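Local coordinates for signal transduction histidine-protein kinase/phosphatase MprB (Mycobacterium hassiacum, PDB 6BLK), which probably autophosphorylates on a histidine with ATP as a two-component sensor kinase, and probably also acts as a phosphoprotein phosphatase, at residues E30-T36 / R67-Y73; Q74-H79 / V152-P157. All coordinates share one frame; numbering follows the deposited sequence.

Contact 1 (E30-T36 / R67-Y73)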
ATOM      1  N   GLU A  30       3.086   9.646 -12.200  1.00 22.07           N
ATOM      2  CA  GLU A  30       1.780  10.287 -12.179  1.00 27.26           C
ATOM      3  C   GLU A  30       0.971   9.558 -11.119  1.00 28.34           C
ATOM      4  O   GLU A  30       0.441   8.477 -11.375  1.00 23.92           O
ATOM      5  CB  GLU A  30       1.118  10.226 -13.549  1.00 28.83           C
ATOM      6  CG  GLU A  30      -0.356  10.630 -13.534  1.00 48.27           C
ATOM      7  CD  GLU A  30      -0.609  11.986 -12.877  1.00 69.41           C
ATOM      8  OE1 GLU A  30       0.240  12.896 -13.030  1.00 71.02           O
ATOM      9  OE2 GLU A  30      -1.661  12.139 -12.207  1.00 60.89           O
ATOM     10  N   PHE A  31       0.908  10.128  -9.917  1.00 20.57           N
ATOM     11  CA  PHE A  31       0.088   9.555  -8.848  1.00 19.26           C
ATOM     12  C   PHE A  31      -1.372   9.921  -9.087  1.00 25.27           C
ATOM     13  O   PHE A  31      -1.719  11.104  -9.156  1.00 33.26           O
ATOM     14  CB  PHE A  31       0.543  10.048  -7.479  1.00 25.79           C
ATOM     15  CG  PHE A  31       1.846   9.457  -7.022  1.00 26.00           C
ATOM     16  CD1 PHE A  31       1.888   8.202  -6.438  1.00 22.76           C
ATOM     17  CD2 PHE A  31       3.030  10.166  -7.158  1.00 31.76           C
ATOM     18  CE1 PHE A  31       3.081   7.663  -6.004  1.00 32.76           C
ATOM     19  CE2 PHE A  31       4.227   9.630  -6.726  1.00 23.60           C
ATOM     20  CZ  PHE A  31       4.251   8.374  -6.145  1.00 29.93           C
ATOM     21  N   GLU A  32      -2.220   8.911  -9.241  1.00 18.42           N
ATOM     22  CA  GLU A  32      -3.635   9.102  -9.500  1.00 20.49           C
ATOM     23  C   GLU A  32      -4.374   8.755  -8.221  1.00 17.57           C
ATOM     24  O   GLU A  32      -4.504   7.574  -7.879  1.00 20.92           O
ATOM     25  CB  GLU A  32      -4.097   8.228 -10.664  1.00 21.96           C
ATOM     26  CG  GLU A  32      -3.378   8.556 -11.971  1.00 36.92           C
ATOM     27  CD  GLU A  32      -3.743   7.622 -13.105  1.00 41.18           C
ATOM     28  OE1 GLU A  32      -3.882   6.403 -12.862  1.00 50.64           O
ATOM     29  OE2 GLU A  32      -3.882   8.111 -14.250  1.00 52.27           O
ATOM     30  N   VAL A  33      -4.853   9.777  -7.516  1.00 21.46           N
ATOM     31  CA  VAL A  33      -5.313   9.633  -6.143  1.00 15.28           C
ATOM     32  C   VAL A  33      -6.815   9.834  -6.113  1.00 20.95           C
ATOM     33  O   VAL A  33      -7.330  10.833  -6.626  1.00 22.66           O
ATOM     34  CB  VAL A  33      -4.590  10.608  -5.196  1.00 17.59           C
ATOM     35  CG1 VAL A  33      -4.969  10.360  -3.758  1.00 23.04           C
ATOM     36  CG2 VAL A  33      -3.123  10.467  -5.352  1.00 20.10           C
ATOM     37  N   THR A  34      -7.521   8.845  -5.574  1.00 13.82           N
ATOM     38  CA  THR A  34      -8.970   8.911  -5.400  1.00 10.61           C
ATOM     39  C   THR A  34      -9.277   8.356  -4.007  1.00 14.32           C
ATOM     40  O   THR A  34      -9.311   7.138  -3.828  1.00 18.50           O
ATOM     41  CB  THR A  34      -9.703   8.115  -6.469  1.00 14.05           C
ATOM     42  OG1 THR A  34      -9.188   8.460  -7.765  1.00 28.71           O
ATOM     43  CG2 THR A  34     -11.184   8.405  -6.427  1.00 26.70           C
ATOM     44  N   VAL A  35      -9.513   9.232  -3.033  1.00 17.30           N
ATOM     45  CA  VAL A  35      -9.620   8.816  -1.628  1.00 11.96           C
ATOM     46  C   VAL A  35     -10.954   9.297  -1.075  1.00 13.97           C
ATOM     47  O   VAL A  35     -11.184  10.505  -0.927  1.00 19.86           O
ATOM     48  CB  VAL A  35      -8.438   9.343  -0.798  1.00 14.97           C
ATOM     49  CG1 VAL A  35      -8.549   9.027   0.654  1.00 15.37           C
ATOM     50  CG2 VAL A  35      -7.159   8.717  -1.321  1.00 18.62           C
ATOM     51  N   THR A  36     -11.846   8.355  -0.789  1.00 13.80           N
ATOM     52  CA  THR A  36     -13.052   8.756  -0.088  0.52 15.02           C
ATOM     53  C   THR A  36     -12.728   8.990   1.390  1.00 15.90           C
ATOM     54  O   THR A  36     -11.904   8.288   1.970  1.00 15.23           O
ATOM     55  CB  THR A  36     -14.156   7.709  -0.234  0.52 18.57           C
ATOM     56  OG1 THR A  36     -15.443   8.335  -0.062  0.52 18.22           O
ATOM     57  CG2 THR A  36     -14.015   6.604   0.790  0.52 14.16           C
ATOM     58  N   ARG A  67       2.434   5.355 -13.890  1.00 16.07           N
ATOM     59  CA  ARG A  67       1.289   5.812 -13.135  1.00 12.84           C
ATOM     60  C   ARG A  67       1.158   4.922 -11.909  1.00 15.38           C
ATOM     61  O   ARG A  67       1.283   3.699 -12.007  1.00 17.61           O
ATOM     62  CB  ARG A  67       0.015   5.749 -13.976  1.00 22.01           C
ATOM     63  CG  ARG A  67      -0.044   6.804 -15.079  1.00 30.77           C
ATOM     64  CD  ARG A  67      -1.391   6.821 -15.802  1.00 50.98           C
ATOM     65  NE  ARG A  67      -1.672   5.571 -16.510  1.00 42.06           N
ATOM     66  CZ  ARG A  67      -2.688   4.747 -16.251  1.00 45.54           C
ATOM     67  NH1 ARG A  67      -3.566   5.013 -15.293  1.00 53.98           N
ATOM     68  NH2 ARG A  67      -2.833   3.642 -16.973  1.00 47.10           N
ATOM     69  N   VAL A  68       0.921   5.547 -10.764  1.00 15.97           N
ATOM     70  CA  VAL A  68       0.633   4.821  -9.534  1.00 11.82           C
ATOM     71  C   VAL A  68      -0.758   5.234  -9.080  1.00 11.29           C
ATOM     72  O   VAL A  68      -1.040   6.425  -8.925  1.00 16.59           O
ATOM     73  CB  VAL A  68       1.700   5.102  -8.459  1.00 10.68           C
ATOM     74  CG1 VAL A  68       1.236   4.583  -7.067  1.00 14.20           C
ATOM     75  CG2 VAL A  68       3.060   4.495  -8.858  1.00 15.33           C
ATOM     76  N   GLY A  69      -1.642   4.252  -8.907  1.00 12.69           N
ATOM     77  CA  GLY A  69      -3.003   4.510  -8.499  1.00 11.47           C
ATOM     78  C   GLY A  69      -3.111   4.313  -6.992  1.00 11.70           C
ATOM     79  O   GLY A  69      -2.551   3.380  -6.450  1.00 16.77           O
ATOM     80  N   VAL A  70      -3.810   5.241  -6.352  1.00 12.33           N
ATOM     81  CA  VAL A  70      -3.997   5.237  -4.909  1.00 11.39           C
ATOM     82  C   VAL A  70      -5.484   5.467  -4.698  1.00 17.27           C
ATOM     83  O   VAL A  70      -5.971   6.596  -4.823  1.00 15.71           O
ATOM     84  CB  VAL A  70      -3.180   6.313  -4.192  1.00 15.31           C
ATOM     85  CG1 VAL A  70      -3.372   6.209  -2.712  1.00 16.62           C
ATOM     86  CG2 VAL A  70      -1.697   6.251  -4.593  1.00 16.58           C
ATOM     87  N   ARG A  71      -6.217   4.407  -4.410  1.00 13.18           N
ATOM     88  CA  ARG A  71      -7.669   4.472  -4.408  1.00  8.69           C
ATOM     89  C   ARG A  71      -8.183   3.937  -3.089  1.00 12.01           C
ATOM     90  O   ARG A  71      -7.745   2.894  -2.623  1.00 14.16           O
ATOM     91  CB  ARG A  71      -8.297   3.677  -5.563  1.00 12.27           C
ATOM     92  CG  ARG A  71      -7.561   3.732  -6.915  1.00 22.69           C
ATOM     93  CD  ARG A  71      -7.876   4.922  -7.763  1.00 30.41           C
ATOM     94  NE  ARG A  71      -7.209   4.833  -9.062  1.00 31.85           N
ATOM     95  CZ  ARG A  71      -7.116   5.844  -9.918  1.00 33.39           C
ATOM     96  NH1 ARG A  71      -7.649   7.023  -9.618  1.00 28.84           N
ATOM     97  NH2 ARG A  71      -6.500   5.672 -11.076  1.00 37.21           N
ATOM     98  N   LEU A  72      -9.102   4.663  -2.486  1.00 11.67           N
ATOM     99  CA  LEU A  72      -9.707   4.218  -1.240  1.00  9.20           C
ATOM    100  C   LEU A  72     -11.206   4.416  -1.393  1.00 14.37           C
ATOM    101  O   LEU A  72     -11.678   5.546  -1.568  1.00 14.12           O
ATOM    102  CB  LEU A  72      -9.141   4.967  -0.017  1.00 10.22           C
ATOM    103  CG  LEU A  72      -9.544   4.445   1.360  1.00 12.78           C
ATOM    104  CD1 LEU A  72      -8.579   4.986   2.401  1.00 17.37           C
ATOM    105  CD2 LEU A  72     -10.931   4.899   1.664  1.00 20.25           C
ATOM    106  N   TYR A  73     -11.946   3.316  -1.336  1.00 11.68           N
ATOM    107  CA  TYR A  73     -13.390   3.336  -1.469  1.00 13.96           C
ATOM    108  C   TYR A  73     -13.999   2.525  -0.347  1.00 13.74           C
ATOM    109  O   TYR A  73     -13.451   1.498   0.041  1.00 13.34           O
ATOM    110  CB  TYR A  73     -13.823   2.744  -2.798  1.00 15.03           C
ATOM    111  CG  TYR A  73     -13.597   3.622  -3.989  1.00 13.94           C
ATOM    112  CD1 TYR A  73     -14.434   4.703  -4.241  1.00 20.68           C
ATOM    113  CD2 TYR A  73     -12.568   3.367  -4.874  1.00 18.26           C
ATOM    114  CE1 TYR A  73     -14.235   5.510  -5.358  1.00 22.85           C
ATOM    115  CE2 TYR A  73     -12.366   4.149  -5.958  1.00 21.58           C
ATOM    116  CZ  TYR A  73     -13.187   5.219  -6.202  1.00 16.60           C
ATOM    117  OH  TYR A  73     -12.931   5.973  -7.344  1.00 27.30           O
TER
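Glu30-Val35 and Arg67-Tyr73 run parallel as neighbouring strands, 8° apart and 4.6 Å between axes, in register from Glu30 opposite Arg67 to Val35 opposite Leu72. Backbone bonds run from Val68 N to Glu30 O at one end to Thr36 N to Leu72 O at the other. One face is polar. Glu32 OE1 takes Arg67 NH1 on its syn side at 2.8 Å, a salt bridge. Arg71 NH2 makes a second, longer salt bridge to Glu32 OE1 at 3.3 Å. The Glu32 carboxylate is turned 60° from the Arg67 guanidinium. Arg71 bends at chi2 (-84°), which brings its guanidinium back over the strand 30-35. Glu32 O lies over one face of that group, and Arg71 NH1 donates in plane to Thr34 OG1 at 2.8 Å. On the other face Phe31 CD1 lies 3.7 Å from Val68 CB. Helix 44-60 joins the two strands in a beta-alpha-beta unit of the ATP-binding domain, and Val68 lies close to the ATP-binding Asp86. The shared carboxylate probably offsets the charge of two arginines, while the apolar face packs against helices 11-25 and 44-60, with Phe31, Val68, Val70 and Leu72 buried.

Contact 2 (Q74-H79 / V152-P157)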
ATOM      1  N   GLN A  74     -15.154   2.972   0.133  1.00 12.85           N
ATOM      2  CA  GLN A  74     -15.951   2.179   1.069  1.00 11.08           C
ATOM      3  C   GLN A  74     -16.524   0.953   0.356  1.00 13.71           C
ATOM      4  O   GLN A  74     -17.019   1.055  -0.760  1.00 19.92           O
ATOM      5  CB  GLN A  74     -17.100   3.027   1.617  1.00 13.88           C
ATOM      6  CG  GLN A  74     -17.955   2.308   2.668  1.00 13.55           C
ATOM      7  CD  GLN A  74     -18.905   3.221   3.401  1.00 14.33           C
ATOM      8  OE1 GLN A  74     -19.065   4.387   3.060  1.00 17.42           O
ATOM      9  NE2 GLN A  74     -19.555   2.681   4.437  1.00 16.54           N
ATOM     10  N   ILE A  75     -16.456  -0.214   0.993  1.00 13.25           N
ATOM     11  CA  ILE A  75     -16.966  -1.447   0.401  1.00 18.40           C
ATOM     12  C   ILE A  75     -18.122  -2.072   1.186  1.00 21.45           C
ATOM     13  O   ILE A  75     -18.812  -2.940   0.634  1.00 27.85           O
ATOM     14  CB  ILE A  75     -15.833  -2.488   0.202  1.00 18.71           C
ATOM     15  CG1 ILE A  75     -15.199  -2.879   1.558  1.00 23.09           C
ATOM     16  CG2 ILE A  75     -14.802  -1.961  -0.754  1.00 18.46           C
ATOM     17  CD1 ILE A  75     -14.219  -4.064   1.493  1.00 24.73           C
ATOM     18  N   ASP A  76     -18.383  -1.656   2.442  1.00 18.14           N
ATOM     19  CA  ASP A  76     -19.568  -2.013   3.234  1.00 19.29           C
ATOM     20  C   ASP A  76     -19.742  -0.987   4.364  1.00 21.83           C
ATOM     21  O   ASP A  76     -18.926  -0.058   4.494  1.00 17.85           O
ATOM     22  CB  ASP A  76     -19.464  -3.467   3.737  1.00 26.11           C
ATOM     23  CG  ASP A  76     -18.336  -3.697   4.709  1.00 26.58           C
ATOM     24  OD1 ASP A  76     -18.281  -3.021   5.742  1.00 22.34           O
ATOM     25  OD2 ASP A  76     -17.504  -4.593   4.447  1.00 45.06           O
ATOM     26  N   PRO A  77     -20.806  -1.074   5.187  1.00 16.57           N
ATOM     27  CA  PRO A  77     -21.026  -0.032   6.200  1.00 22.74           C
ATOM     28  C   PRO A  77     -19.863   0.168   7.158  1.00 14.25           C
ATOM     29  O   PRO A  77     -19.728   1.265   7.722  1.00 23.40           O
ATOM     30  CB  PRO A  77     -22.290  -0.523   6.927  1.00 27.08           C
ATOM     31  CG  PRO A  77     -22.983  -1.344   5.898  1.00 24.18           C
ATOM     32  CD  PRO A  77     -21.906  -2.046   5.155  1.00 26.40           C
ATOM     33  N   GLY A  78     -18.999  -0.833   7.352  1.00 16.77           N
ATOM     34  CA  GLY A  78     -17.908  -0.657   8.286  1.00 13.79           C
ATOM     35  C   GLY A  78     -16.506  -0.860   7.733  1.00  9.59           C
ATOM     36  O   GLY A  78     -15.552  -0.893   8.515  1.00 15.02           O
ATOM     37  N   HIS A  79     -16.349  -0.930   6.417  1.00 11.91           N
ATOM     38  CA  HIS A  79     -15.018  -1.168   5.869  1.00 12.00           C
ATOM     39  C   HIS A  79     -14.775  -0.398   4.583  1.00 10.39           C
ATOM     40  O   HIS A  79     -15.676  -0.202   3.776  1.00 14.23           O
ATOM     41  CB  HIS A  79     -14.787  -2.650   5.585  1.00 15.42           C
ATOM     42  CG  HIS A  79     -14.874  -3.525   6.786  1.00 10.91           C
ATOM     43  ND1 HIS A  79     -16.078  -3.950   7.310  1.00 17.90           N
ATOM     44  CD2 HIS A  79     -13.909  -4.050   7.576  1.00 15.87           C
ATOM     45  CE1 HIS A  79     -15.846  -4.693   8.377  1.00 17.70           C
ATOM     46  NE2 HIS A  79     -14.542  -4.770   8.562  1.00 19.02           N
ATOM     47  N   VAL A 152      -7.828  -3.764   3.330  1.00  9.71           N
ATOM     48  CA  VAL A 152      -9.150  -3.504   3.863  1.00 10.29           C
ATOM     49  C   VAL A 152      -8.983  -3.018   5.301  1.00 11.93           C
ATOM     50  O   VAL A 152      -8.301  -3.664   6.100  1.00 12.42           O
ATOM     51  CB  VAL A 152     -10.024  -4.758   3.761  1.00 12.97           C
ATOM     52  CG1 VAL A 152     -11.379  -4.513   4.429  1.00 12.20           C
ATOM     53  CG2 VAL A 152     -10.208  -5.123   2.320  1.00 24.17           C
ATOM     54  N   LEU A 153      -9.622  -1.884   5.638  1.00 10.99           N
ATOM     55  CA  LEU A 153      -9.520  -1.249   6.958  1.00 11.49           C
ATOM     56  C   LEU A 153     -10.921  -1.044   7.518  1.00  9.75           C
ATOM     57  O   LEU A 153     -11.774  -0.433   6.854  1.00 13.58           O
ATOM     58  CB  LEU A 153      -8.809   0.101   6.925  1.00 17.98           C
ATOM     59  CG  LEU A 153      -7.307   0.009   6.615  1.00 17.83           C
ATOM     60  CD1 LEU A 153      -6.785   1.424   6.465  1.00 19.99           C
ATOM     61  CD2 LEU A 153      -6.570  -0.774   7.708  1.00 21.57           C
ATOM     62  N   PRO A 154     -11.200  -1.496   8.728  1.00 11.77           N
ATOM     63  CA  PRO A 154     -12.460  -1.113   9.359  1.00 10.88           C
ATOM     64  C   PRO A 154     -12.456   0.367   9.700  1.00 11.58           C
ATOM     65  O   PRO A 154     -11.418   0.983   9.959  1.00 15.97           O
ATOM     66  CB  PRO A 154     -12.514  -1.982  10.619  1.00 13.79           C
ATOM     67  CG  PRO A 154     -11.121  -2.286  10.920  1.00 19.96           C
ATOM     68  CD  PRO A 154     -10.367  -2.322   9.605  1.00 12.60           C
ATOM     69  N   GLY A 155     -13.639   0.954   9.671  1.00 11.19           N
ATOM     70  CA  GLY A 155     -13.743   2.345  10.083  1.00 13.79           C
ATOM     71  C   GLY A 155     -15.108   2.903   9.759  1.00 14.06           C
ATOM     72  O   GLY A 155     -16.083   2.160   9.634  1.00 15.51           O
ATOM     73  N   ARG A 156     -15.147   4.215   9.544  1.00 12.04           N
ATOM     74  CA  ARG A 156     -16.413   4.872   9.264  1.00 12.36           C
ATOM     75  C   ARG A 156     -16.237   5.978   8.238  1.00 13.07           C
ATOM     76  O   ARG A 156     -15.176   6.611   8.162  1.00 15.26           O
ATOM     77  CB  ARG A 156     -17.036   5.427  10.552  1.00 20.30           C
ATOM     78  CG  ARG A 156     -16.268   6.495  11.235  1.00 28.56           C
ATOM     79  CD  ARG A 156     -16.752   6.669  12.682  1.00 37.60           C
ATOM     80  NE  ARG A 156     -18.046   7.339  12.757  1.00 37.36           N
ATOM     81  CZ  ARG A 156     -18.557   7.852  13.872  1.00 38.61           C
ATOM     82  NH1 ARG A 156     -17.885   7.765  15.016  1.00 28.17           N
ATOM     83  NH2 ARG A 156     -19.739   8.453  13.843  1.00 45.12           N
ATOM     84  N   PRO A 157     -17.263   6.230   7.434  1.00 14.84           N
ATOM     85  CA  PRO A 157     -17.203   7.367   6.518  1.00 13.01           C
ATOM     86  C   PRO A 157     -17.199   8.670   7.300  1.00 18.75           C
ATOM     87  O   PRO A 157     -17.839   8.801   8.355  1.00 21.79           O
ATOM     88  CB  PRO A 157     -18.465   7.196   5.663  1.00 21.73           C
ATOM     89  CG  PRO A 157     -19.354   6.419   6.459  1.00 22.15           C
ATOM     90  CD  PRO A 157     -18.494   5.469   7.236  1.00 15.78           C
TER
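The imidazole of His79 lies beside Pro154, with His79 CD2 3.7 Å from Pro154 CA. Val152 CG1 and the Pro154 backbone approach this ring obliquely. At its edge, in the ring plane, Asp76 OD1 accepts from His79 ND1 at 2.9 Å through its syn lone pair. The same Asp76 OD1 takes Gly78 N at 2.8 Å, met nearly along the C-O axis, which makes an Asx turn. Gly78 N helps hold the Asp76 carboxylate, and the in-plane bond from His79 ND1 restrains the rotation of the ring. With CG anti to the carbonyl carbon (chi1 -61°), His79 sets its ring beside Pro154.

The amide of Gln74 lies near the ring of Pro157, with Gln74 OE1 3.9 Å from Pro157 CB. Gln74 NE2 turns back to donate to Asp76 O at 2.8 Å. That oxygen lies in the amide plane, but the donor stands above the carbonyl plane. Ile75 CD1 meets Val152 CG1 at 4.1 Å, the two side chains crossing at about a right angle.

Asp76 to His79 form a type I turn. Ile75 and Asp76 both face His79, a classic beta bulge at the hairpin end. Across the contact His79 pairs with Pro154 as an antiparallel non-hydrogen-bonded pair. The one hydrogen bond between the segments is Gly155 N to Gly78 O, 2.9 Å long, with the donor above the carbonyl plane. Trp38 of strand 30-40 touches both Gln74 and Pro157. This surface packing lies away from the ATP site. Most polar bonding is internal to the turn. Across the contact one N-H...O bond and two CA-H...O contacts end the pairing of strands 79-85 and 147-154, and the side chains add apolar packing.

Overall arrangement
Contact 1 closes before contact 2 opens along the chain, and their centres are about 17 Å apart. Strand 67-76 serves both. Its first part pairs with strand 30-40 in contact 1, and its end enters the hairpin of contact 2. The two contacts adjoin at Tyr73-Gln74. Both belong to one mixed sheet of the ATP-binding domain, in which strand 30-40 also pairs with strand 156-157. Strand 79-85 leads from the hairpin back alongside strand 67-76. Contact 1 lies nearer the nucleotide, with the side chain of Val68 about 8 Å from the bound ATP, whereas contact 2 joins the hairpin to the C-terminal segment at the surface.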